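Local coordinates for protein 6-phospho-beta-d glycosidase (Streptococcus pyogenes, PDB 5FOO) that probably hydrolyses 6-phosphorylated beta-glucosides as a glycoside hydrolase of family 1, and holds the probe 6-phosphocyclophellitol in its ligand pocket, at residues A[289-294]-A[358-363]; A[110-115]-A[157-162]; A[352-357]-A[404-409]. The protein carries 1 engineered substitution. All blocks are in the same frame, centred on the assembly; numbering follows the deposited sequence.

Interaction 1: residues A[289-294]-A[358-363]; sequences NRVDYL and DNIPWF
Leu-294 and Trp-362 sit side by side as a parallel bridge, with their CA atoms 4.5 Å apart. Leu-294 uses both its N and its O in this bridge. Its N donates to Pro-361 O at 3.0 Å, and its O accepts from Phe-363 N at 3.0 Å. The second bond runs nearly straight out from the carbonyl, at a C=O...N angle of 162°. The same oxygen also receives a CA-H contact from Trp-362 CA at 3.1 Å. The backbone of Trp-362 also hydrogen-bonds on its other side to Asn-409 and Phe-411, at the start of strand 410-416.

Leu-294 CB and Trp-362 CB lie on one face of the sheet, 4.2 Å apart. From there the two side chains part. The indole of Trp-362 packs on Ala-350 and Met-353 of helix 344-356. Ile-360 packs beside Leu-294. Its chi1 of 62° tucks CG1 over the backbone, flanked by N and C, and chi2 of 160° carries CD1 outward. That methyl meets two partners: Val-291 CG2 at 4.0 Å and Leu-294 CD1 at 4.2 Å. The valine is crossed at about a right angle.

Pro-361 lies just before the strand. Its CB touches Tyr-293 CB at 4.0 Å, while its CD packs near the carbonyl oxygen of Asp-292. The Phe-363 ring passes obliquely by Leu-294 O. The carboxylate of Asp-292 forms a salt bridge with Arg-208 and accepts from the N of Ile-219.

The contact joins the N-terminal ends of strands 293-297 and 362-367. These are the sixth and seventh strands of the closed, eight-stranded parallel barrel of the TIM-barrel fold, to which family 1 glycosidases belong.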
loop_
_atom_site.group_PDB
_atom_site.type_symbol
_atom_site.label_atom_id
_atom_site.label_comp_id
_atom_site.label_asym_id
_atom_site.label_seq_id
_atom_site.Cartn_x
_atom_site.Cartn_y
_atom_site.Cartn_z
ATOM N N ASN A 289 -13.379 -15.332 -7.207
ATOM C CA ASN A 289 -12.988 -14.770 -5.899
ATOM C C ASN A 289 -12.357 -13.427 -6.124
ATOM O O ASN A 289 -11.112 -13.301 -6.237
ATOM C CB ASN A 289 -12.052 -15.703 -5.210
ATOM C CG ASN A 289 -12.715 -17.016 -4.839
ATOM O OD1 ASN A 289 -12.608 -18.065 -5.519
ATOM N ND2 ASN A 289 -13.386 -16.974 -3.761
ATOM N N ARG A 290 -13.241 -12.451 -6.291
ATOM C CA ARG A 290 -12.879 -11.073 -6.626
ATOM C C ARG A 290 -13.235 -10.115 -5.440
ATOM O O ARG A 290 -13.976 -10.463 -4.530
ATOM C CB ARG A 290 -13.618 -10.654 -7.899
ATOM C CG ARG A 290 -13.442 -11.611 -9.081
ATOM C CD ARG A 290 -14.460 -11.330 -10.222
ATOM N NE ARG A 290 -15.850 -11.613 -9.768
ATOM C CZ ARG A 290 -16.815 -10.715 -9.577
ATOM N NH1 ARG A 290 -16.637 -9.419 -9.875
ATOM N NH2 ARG A 290 -18.003 -11.132 -9.125
ATOM N N VAL A 291 -12.700 -8.909 -5.466
ATOM C CA VAL A 291 -12.777 -8.025 -4.312
ATOM C C VAL A 291 -14.189 -7.478 -4.081
ATOM O O VAL A 291 -14.926 -7.347 -5.014
ATOM C CB VAL A 291 -11.810 -6.843 -4.457
ATOM C CG1 VAL A 291 -10.350 -7.323 -4.586
ATOM C CG2 VAL A 291 -12.232 -5.900 -5.580
ATOM N N ASP A 292 -14.542 -7.135 -2.847
ATOM C CA ASP A 292 -15.811 -6.344 -2.529
ATOM C C ASP A 292 -15.576 -4.873 -2.783
ATOM O O ASP A 292 -16.470 -4.111 -3.140
ATOM C CB ASP A 292 -16.140 -6.514 -1.044
ATOM C CG ASP A 292 -16.421 -7.930 -0.711
ATOM O OD1 ASP A 292 -17.240 -8.433 -1.471
ATOM O OD2 ASP A 292 -15.870 -8.571 0.232
ATOM N N TYR A 293 -14.329 -4.462 -2.595
ATOM C CA TYR A 293 -13.950 -3.076 -2.684
ATOM C C TYR A 293 -12.422 -2.937 -2.809
ATOM O O TYR A 293 -11.693 -3.938 -2.716
ATOM C CB TYR A 293 -14.513 -2.281 -1.494
ATOM C CG TYR A 293 -14.129 -2.623 -0.100
ATOM C CD1 TYR A 293 -13.203 -3.579 0.219
ATOM C CD2 TYR A 293 -14.704 -1.900 0.959
ATOM C CE1 TYR A 293 -12.858 -3.848 1.509
ATOM C CE2 TYR A 293 -14.384 -2.175 2.268
ATOM C CZ TYR A 293 -13.420 -3.113 2.529
ATOM O OH TYR A 293 -13.086 -3.393 3.827
ATOM N N LEU A 294 -11.952 -1.727 -3.066
ATOM C CA LEU A 294 -10.511 -1.493 -3.250
ATOM C C LEU A 294 -10.034 -0.366 -2.410
ATOM O O LEU A 294 -10.767 0.618 -2.153
ATOM C CB LEU A 294 -10.177 -1.122 -4.674
ATOM C CG LEU A 294 -10.268 -2.261 -5.688
ATOM C CD1 LEU A 294 -10.261 -1.645 -7.073
ATOM C CD2 LEU A 294 -9.211 -3.345 -5.542
ATOM N N ASP A 358 -16.856 -0.623 -13.018
ATOM C CA ASP A 358 -18.249 -0.833 -12.623
ATOM C C ASP A 358 -18.610 0.046 -11.442
ATOM O O ASP A 358 -19.458 -0.295 -10.642
ATOM C CB ASP A 358 -18.467 -2.282 -12.235
ATOM C CG ASP A 358 -18.086 -3.229 -13.325
ATOM O OD1 ASP A 358 -18.401 -2.955 -14.477
ATOM O OD2 ASP A 358 -17.478 -4.266 -13.048
ATOM N N ASN A 359 -17.914 1.161 -11.299
ATOM C CA ASN A 359 -18.025 1.961 -10.095
ATOM C C ASN A 359 -18.107 1.192 -8.775
ATOM O O ASN A 359 -18.810 1.650 -7.852
ATOM C CB ASN A 359 -19.263 2.856 -10.231
ATOM C CG ASN A 359 -19.097 4.205 -9.569
ATOM O OD1 ASN A 359 -17.990 4.683 -9.247
ATOM N ND2 ASN A 359 -20.213 4.859 -9.398
ATOM N N ILE A 360 -17.392 0.062 -8.633
ATOM C CA ILE A 360 -17.377 -0.567 -7.334
ATOM C C ILE A 360 -16.842 0.351 -6.180
ATOM O O ILE A 360 -16.155 1.363 -6.413
ATOM C CB ILE A 360 -16.564 -1.857 -7.287
ATOM C CG1 ILE A 360 -15.106 -1.623 -7.612
ATOM C CG2 ILE A 360 -17.163 -2.938 -8.192
ATOM C CD1 ILE A 360 -14.280 -2.775 -7.101
ATOM N N PRO A 361 -17.115 -0.039 -4.932
ATOM C CA PRO A 361 -16.597 0.863 -3.883
ATOM C C PRO A 361 -15.076 0.891 -3.770
ATOM O O PRO A 361 -14.416 -0.153 -3.906
ATOM C CB PRO A 361 -17.261 0.357 -2.590
ATOM C CG PRO A 361 -18.367 -0.586 -3.040
ATOM C CD PRO A 361 -18.006 -1.090 -4.400
ATOM N N TRP A 362 -14.542 2.080 -3.493
ATOM C CA TRP A 362 -13.098 2.240 -3.283
ATOM C C TRP A 362 -12.849 3.422 -2.376
ATOM O O TRP A 362 -13.700 4.297 -2.266
ATOM C CB TRP A 362 -12.397 2.424 -4.648
ATOM C CG TRP A 362 -12.752 3.720 -5.324
ATOM C CD1 TRP A 362 -13.887 3.966 -6.056
ATOM C CD2 TRP A 362 -11.993 4.939 -5.343
ATOM N NE1 TRP A 362 -13.879 5.260 -6.517
ATOM C CE2 TRP A 362 -12.734 5.880 -6.099
ATOM C CE3 TRP A 362 -10.762 5.338 -4.792
ATOM C CZ2 TRP A 362 -12.288 7.188 -6.318
ATOM C CZ3 TRP A 362 -10.323 6.633 -5.006
ATOM C CH2 TRP A 362 -11.083 7.540 -5.772
ATOM N N PHE A 363 -11.714 3.424 -1.692
ATOM C CA PHE A 363 -11.223 4.617 -0.996
ATOM C C PHE A 363 -9.743 4.955 -1.291
ATOM O O PHE A 363 -8.958 4.101 -1.694
ATOM C CB PHE A 363 -11.442 4.505 0.498
ATOM C CG PHE A 363 -10.461 3.646 1.223
ATOM C CD1 PHE A 363 -10.360 2.295 0.966
ATOM C CD2 PHE A 363 -9.653 4.188 2.255
ATOM C CE1 PHE A 363 -9.498 1.525 1.705
ATOM C CE2 PHE A 363 -8.781 3.406 2.957
ATOM C CZ PHE A 363 -8.728 2.062 2.702
#

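Interaction 2: residues A[110-115]-A[157-162]. With EDO (1,2-ethanediol), chain H; EDO (1,2-ethanediol), chain I.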
loop_
_atom_site.group_PDB
_atom_site.type_symbol
_atom_site.label_atom_id
_atom_site.label_comp_id
_atom_site.label_asym_id
_atom_site.label_seq_id
_atom_site.Cartn_x
_atom_site.Cartn_y
_atom_site.Cartn_z
ATOM N N GLY A 110 -13.568 4.197 19.283
ATOM C CA GLY A 110 -14.480 4.449 18.155
ATOM C C GLY A 110 -13.831 4.548 16.748
ATOM O O GLY A 110 -14.333 5.226 15.865
ATOM N N ILE A 111 -12.698 3.883 16.571
ATOM C CA ILE A 111 -11.955 3.840 15.311
ATOM C C ILE A 111 -12.226 2.511 14.630
ATOM O O ILE A 111 -11.991 1.459 15.189
ATOM C CB ILE A 111 -10.449 4.104 15.578
ATOM C CG1 ILE A 111 -10.268 5.562 16.037
ATOM C CG2 ILE A 111 -9.564 3.893 14.332
ATOM C CD1 ILE A 111 -8.863 5.867 16.509
ATOM N N ARG A 112 -12.754 2.572 13.431
ATOM C CA ARG A 112 -12.864 1.398 12.596
ATOM C C ARG A 112 -11.445 0.812 12.230
ATOM O O ARG A 112 -10.652 1.494 11.602
ATOM C CB ARG A 112 -13.569 1.778 11.307
ATOM C CG ARG A 112 -13.771 0.597 10.328
ATOM C CD ARG A 112 -14.396 1.088 9.033
ATOM N NE ARG A 112 -15.790 1.431 9.216
ATOM C CZ ARG A 112 -16.785 0.545 9.383
ATOM N NH1 ARG A 112 -16.592 -0.768 9.321
ATOM N NH2 ARG A 112 -18.021 0.989 9.591
ATOM N N PRO A 113 -11.144 -0.417 12.658
ATOM C CA PRO A 113 -9.860 -1.007 12.311
ATOM C C PRO A 113 -9.884 -1.582 10.890
ATOM O O PRO A 113 -10.793 -2.341 10.550
ATOM C CB PRO A 113 -9.700 -2.104 13.334
ATOM C CG PRO A 113 -11.143 -2.550 13.661
ATOM C CD PRO A 113 -11.954 -1.303 13.540
ATOM N N VAL A 114 -8.898 -1.220 10.072
ATOM C CA VAL A 114 -8.837 -1.634 8.668
ATOM C C VAL A 114 -7.542 -2.396 8.513
ATOM O O VAL A 114 -6.467 -1.832 8.737
ATOM C CB VAL A 114 -8.826 -0.384 7.753
ATOM C CG1 VAL A 114 -8.739 -0.742 6.240
ATOM C CG2 VAL A 114 -10.087 0.442 8.077
ATOM N N ILE A 115 -7.619 -3.671 8.185
ATOM C CA ILE A 115 -6.413 -4.532 8.337
ATOM C C ILE A 115 -5.928 -5.105 7.027
ATOM O O ILE A 115 -6.692 -5.758 6.314
ATOM C CB ILE A 115 -6.675 -5.598 9.358
ATOM C CG1 ILE A 115 -7.035 -4.949 10.721
ATOM C CG2 ILE A 115 -5.527 -6.536 9.464
ATOM C CD1 ILE A 115 -5.922 -4.199 11.404
ATOM N N VAL A 157 -12.795 -7.187 13.435
ATOM C CA VAL A 157 -12.416 -6.559 12.162
ATOM C C VAL A 157 -13.351 -7.022 11.037
ATOM O O VAL A 157 -13.464 -8.233 10.753
ATOM C CB VAL A 157 -10.976 -6.959 11.761
ATOM C CG1 VAL A 157 -10.597 -6.350 10.411
ATOM C CG2 VAL A 157 -9.993 -6.579 12.859
ATOM N N LYS A 158 -13.969 -6.043 10.396
ATOM C CA LYS A 158 -14.856 -6.255 9.271
ATOM C C LYS A 158 -14.335 -5.729 7.945
ATOM O O LYS A 158 -15.054 -5.747 6.940
ATOM C CB LYS A 158 -16.190 -5.534 9.570
ATOM C CG LYS A 158 -16.936 -6.043 10.817
ATOM C CD LYS A 158 -16.869 -7.543 11.051
ATOM C CE LYS A 158 -17.933 -8.038 12.049
ATOM N NZ LYS A 158 -17.859 -9.484 12.351
ATOM N N ASP A 159 -13.096 -5.241 7.939
ATOM C CA ASP A 159 -12.543 -4.544 6.789
ATOM C C ASP A 159 -11.127 -5.027 6.559
ATOM O O ASP A 159 -10.220 -4.672 7.311
ATOM C CB ASP A 159 -12.533 -3.053 7.031
ATOM C CG ASP A 159 -13.935 -2.461 7.033
ATOM O OD1 ASP A 159 -14.542 -2.232 5.957
ATOM O OD2 ASP A 159 -14.377 -2.182 8.168
ATOM N N TRP A 160 -10.961 -5.830 5.524
ATOM C CA TRP A 160 -9.771 -6.579 5.317
ATOM C C TRP A 160 -9.173 -6.277 3.913
ATOM O O TRP A 160 -9.910 -6.100 2.950
ATOM C CB TRP A 160 -10.108 -8.062 5.392
ATOM C CG TRP A 160 -10.479 -8.573 6.709
ATOM C CD1 TRP A 160 -11.766 -8.787 7.174
ATOM C CD2 TRP A 160 -9.607 -8.974 7.751
ATOM N NE1 TRP A 160 -11.726 -9.299 8.454
ATOM C CE2 TRP A 160 -10.413 -9.452 8.824
ATOM C CE3 TRP A 160 -8.225 -8.969 7.914
ATOM C CZ2 TRP A 160 -9.864 -9.918 10.020
ATOM C CZ3 TRP A 160 -7.697 -9.466 9.109
ATOM C CH2 TRP A 160 -8.520 -9.896 10.145
ATOM N N PHE A 161 -7.852 -6.302 3.825
ATOM C CA PHE A 161 -7.134 -6.119 2.586
ATOM C C PHE A 161 -6.006 -7.127 2.470
ATOM O O PHE A 161 -5.319 -7.400 3.423
ATOM C CB PHE A 161 -6.684 -4.655 2.483
ATOM C CG PHE A 161 -7.819 -3.708 2.251
ATOM C CD1 PHE A 161 -8.308 -3.488 0.977
ATOM C CD2 PHE A 161 -8.449 -3.104 3.316
ATOM C CE1 PHE A 161 -9.425 -2.681 0.759
ATOM C CE2 PHE A 161 -9.556 -2.265 3.111
ATOM C CZ PHE A 161 -10.047 -2.063 1.849
ATOM N N VAL A 162 -5.828 -7.717 1.290
ATOM C CA VAL A 162 -4.915 -8.840 1.190
ATOM C C VAL A 162 -3.440 -8.351 1.039
ATOM O O VAL A 162 -2.573 -8.845 1.737
ATOM C CB VAL A 162 -5.270 -9.828 0.048
ATOM C CG1 VAL A 162 -4.248 -10.988 0.044
ATOM C CG2 VAL A 162 -6.660 -10.448 0.239
HETATM C C1 EDO H . -17.619 -2.569 6.969
HETATM O O1 EDO H . -17.077 -1.985 5.786
HETATM C C2 EDO H . -18.451 -3.767 6.653
HETATM O O2 EDO H . -18.113 -4.113 5.334
HETATM C C1 EDO I . -15.805 5.087 9.783
HETATM O O1 EDO I . -16.337 3.901 10.349
HETATM C C2 EDO I . -16.917 6.113 9.570
HETATM O O2 EDO I . -17.950 5.464 8.834
HETATM O O HOH W 1 -13.416 -3.140 10.548
#
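Arg-112 reaches Asp-159 by a chain that starts extended, with CG opposite the backbone N (chi1 -179°), then bends at chi3 (-73°). The bend brings NH1 to the carboxylate. Arg-112 NH1 donates to Asp-159 OD2 at 2.9 Å in a salt bridge, on the syn lone pair of OD2. The guanidinium and carboxylate planes stand 90° apart.

A water also donates to OD2, gives its other hydrogen to Pro-113 O and accepts from Lys-158 N. It thus ties both segments together. Two ethanediols, probably from the crystallisation liquor, add bonds: one donates to Asp-159 OD1, which also pairs with Tyr-293 OH, and the other accepts from Arg-112 NE.

Ile-115 N donates to Asp-159 O at 2.9 Å, and Phe-161 N to Ile-115 O at 2.8 Å. Ile-115 lies alongside Trp-160, with CG2 3.7 Å from CZ3, and its CG1 meets Val-157 CG1 at 3.8 Å. Val-114 CG1 comes to the edge of the Phe-161 ring, 3.6 Å from CE2.

Strands 112-116 and 159-161 are neighbours in the parallel barrel. Strand 72-76 flanks the first. Helix 93-108 packs on Pro-113 and Val-157, helix 136-153 on Trp-160, and Trp-9 touches Arg-112, Val-114 and Asp-159.

Interaction 3: residues A[352-357]-A[404-409]; sequences KMRDHY and IEAGSN
Arg-354 offers the edges of its guanidinium to Ala-406 across the contact and to Asp-355 within its own helix. Ala-406 O lies in the guanidinium plane at one edge, 2.9 Å from Arg-354 NH1, and the N-H...O angle is 160°. The donor is tilted out of the plane of the Ala-406 carbonyl. At another edge Asp-355 is gripped side-on by two nitrogens. Arg-354 NE donates to Asp-355 OD1 at 2.8 Å, reaching it from above the carboxylate plane. Arg-354 NH2 donates to Asp-355 OD2 at 2.9 Å, on the syn lone pair. A weak bond joins NH2 to OD1 as well.

The arginine chain starts extended (chi1 -163°) and turns at chi3 (65°). This lays its CD against the loop, 3.4 Å from Ala-406 O and 4.0 Å from Gly-407 C. The methyl CB of Ala-406 is 3.9 Å from Arg-354 NH1. Further in, Met-353 CB packs on Ser-408 OG at 4.0 Å. That hydroxyl is bonded to Ala-350 O and to Trp-362 NE1, so this buried polar atom has two partners.

Helix 387-405 ends here in a Schellman motif with Gly-407 at positive phi, its backbone against Arg-354 CD. Asn-359 ND2 holds the Gly-407 carbonyl.

The contact has one direct hydrogen bond, made by a charged donor. Its acceptor is a carbonyl just past a helix end, where the partial negative charge of the helix would probably strengthen the bond. Asp-355 probably balances the arginine charge and fixes the rotation of the guanidinium, keeping NH1 aimed at the loop.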
loop_
_atom_site.group_PDB
_atom_site.type_symbol
_atom_site.label_atom_id
_atom_site.label_comp_id
_atom_site.label_asym_id
_atom_site.label_seq_id
_atom_site.Cartn_x
_atom_site.Cartn_y
_atom_site.Cartn_z
ATOM N N LYS A 352 -11.865 6.846 -13.697
ATOM C CA LYS A 352 -11.527 5.515 -14.196
ATOM C C LYS A 352 -12.335 4.477 -13.445
ATOM O O LYS A 352 -12.774 3.535 -14.028
ATOM C CB LYS A 352 -10.017 5.248 -13.946
ATOM C CG LYS A 352 -9.437 4.060 -14.661
ATOM C CD LYS A 352 -8.976 4.417 -16.069
ATOM C CE LYS A 352 -8.651 3.141 -16.852
ATOM N NZ LYS A 352 -8.337 3.450 -18.268
ATOM N N MET A 353 -12.433 4.616 -12.123
ATOM C CA MET A 353 -13.219 3.681 -11.285
ATOM C C MET A 353 -14.680 3.690 -11.733
ATOM O O MET A 353 -15.310 2.625 -11.935
ATOM C CB MET A 353 -13.117 4.042 -9.809
ATOM C CG MET A 353 -11.812 3.613 -9.170
ATOM S SD MET A 353 -11.559 1.832 -9.298
ATOM C CE MET A 353 -12.950 1.101 -8.490
ATOM N N ARG A 354 -15.179 4.903 -11.926
ATOM C CA ARG A 354 -16.555 5.118 -12.379
ATOM C C ARG A 354 -16.876 4.411 -13.691
ATOM O O ARG A 354 -17.907 3.793 -13.767
ATOM C CB ARG A 354 -16.896 6.612 -12.508
ATOM C CG ARG A 354 -18.436 6.858 -12.574
ATOM C CD ARG A 354 -18.723 8.292 -12.941
ATOM N NE ARG A 354 -18.224 8.504 -14.275
ATOM C CZ ARG A 354 -18.109 9.676 -14.886
ATOM N NH1 ARG A 354 -18.474 10.801 -14.288
ATOM N NH2 ARG A 354 -17.590 9.723 -16.121
ATOM N N ASP A 355 -15.978 4.493 -14.685
ATOM C CA ASP A 355 -16.299 4.165 -16.070
ATOM C C ASP A 355 -15.744 2.872 -16.512
ATOM O O ASP A 355 -16.225 2.338 -17.499
ATOM C CB ASP A 355 -15.825 5.243 -17.038
ATOM C CG ASP A 355 -16.524 6.560 -16.842
ATOM O OD1 ASP A 355 -17.581 6.570 -16.215
ATOM O OD2 ASP A 355 -16.059 7.598 -17.325
ATOM N N HIS A 356 -14.746 2.348 -15.810
ATOM C CA HIS A 356 -14.100 1.127 -16.262
ATOM C C HIS A 356 -14.118 0.015 -15.236
ATOM O O HIS A 356 -13.839 -1.165 -15.561
ATOM C CB HIS A 356 -12.678 1.450 -16.745
ATOM C CG HIS A 356 -12.659 2.371 -17.930
ATOM N ND1 HIS A 356 -12.888 1.933 -19.217
ATOM C CD2 HIS A 356 -12.479 3.709 -18.022
ATOM C CE1 HIS A 356 -12.864 2.954 -20.054
ATOM N NE2 HIS A 356 -12.619 4.046 -19.354
ATOM N N TYR A 357 -14.489 0.322 -13.991
ATOM C CA TYR A 357 -14.465 -0.757 -13.006
ATOM C C TYR A 357 -15.759 -0.861 -12.261
ATOM O O TYR A 357 -15.733 -1.158 -11.059
ATOM C CB TYR A 357 -13.245 -0.574 -12.092
ATOM C CG TYR A 357 -11.990 -0.880 -12.854
ATOM C CD1 TYR A 357 -11.626 -2.184 -13.146
ATOM C CD2 TYR A 357 -11.178 0.146 -13.334
ATOM C CE1 TYR A 357 -10.462 -2.475 -13.908
ATOM C CE2 TYR A 357 -10.045 -0.142 -14.050
ATOM C CZ TYR A 357 -9.702 -1.439 -14.338
ATOM O OH TYR A 357 -8.547 -1.655 -15.033
ATOM N N ILE A 404 -16.083 12.409 -6.484
ATOM C CA ILE A 404 -17.344 12.006 -5.829
ATOM C C ILE A 404 -18.546 12.781 -6.423
ATOM O O ILE A 404 -19.547 12.214 -6.692
ATOM C CB ILE A 404 -17.274 12.253 -4.305
ATOM C CG1 ILE A 404 -16.146 11.360 -3.697
ATOM C CG2 ILE A 404 -18.634 11.999 -3.638
ATOM C CD1 ILE A 404 -15.637 11.726 -2.311
ATOM N N GLU A 405 -18.413 14.086 -6.652
ATOM C CA GLU A 405 -19.513 14.867 -7.251
ATOM C C GLU A 405 -19.852 14.378 -8.670
ATOM O O GLU A 405 -21.003 14.431 -9.100
ATOM C CB GLU A 405 -19.208 16.372 -7.269
ATOM C CG GLU A 405 -20.463 17.214 -7.148
ATOM C CD GLU A 405 -20.909 17.446 -5.686
ATOM O OE1 GLU A 405 -20.708 16.590 -4.781
ATOM O OE2 GLU A 405 -21.438 18.542 -5.427
ATOM N N ALA A 406 -18.859 13.860 -9.373
ATOM C CA ALA A 406 -19.051 13.355 -10.719
ATOM C C ALA A 406 -19.576 11.948 -10.710
ATOM O O ALA A 406 -19.736 11.348 -11.760
ATOM C CB ALA A 406 -17.724 13.462 -11.501
ATOM N N GLY A 407 -19.801 11.359 -9.539
ATOM C CA GLY A 407 -20.407 10.034 -9.497
ATOM C C GLY A 407 -19.468 8.898 -9.065
ATOM O O GLY A 407 -19.956 7.770 -8.906
ATOM N N SER A 408 -18.158 9.162 -8.833
ATOM C CA SER A 408 -17.292 8.065 -8.393
ATOM C C SER A 408 -17.661 7.562 -6.988
ATOM O O SER A 408 -17.797 8.344 -6.034
ATOM C CB SER A 408 -15.798 8.436 -8.423
ATOM O OG SER A 408 -15.016 7.249 -8.343
ATOM N N ASN A 409 -17.696 6.258 -6.836
ATOM C CA ASN A 409 -18.091 5.636 -5.596
ATOM C C ASN A 409 -16.920 5.492 -4.594
ATOM O O ASN A 409 -16.524 4.392 -4.197
ATOM C CB ASN A 409 -18.693 4.306 -6.001
ATOM C CG ASN A 409 -19.418 3.576 -4.890
ATOM O OD1 ASN A 409 -19.751 4.106 -3.887
ATOM N ND2 ASN A 409 -19.632 2.308 -5.103
#

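Overall arrangement
All three contacts belong to one TIM barrel. Interactions 1 and 2 lie in its parallel sheet, with centres 15 Å apart. They meet where Tyr-293 OH and Asp-159 OD1 are hydrogen-bonded and where the Tyr-293 and Phe-161 rings pack nearly parallel. Interaction 2 closes first along the chain. Interactions 1 and 3 alternate in sequence, with centres 12 Å apart. Asn-409 N donates to Asn-359 OD1 between them. Helix 344-356, strand 362-367 and helix 387-405 follow one another. Interactions 2 and 3 have centres 23 Å apart and nearest atoms about 11 Å apart. Interactions 1 and 2 join strands six to seven and three to four; interaction 3 joins two helix ends outside the barrel.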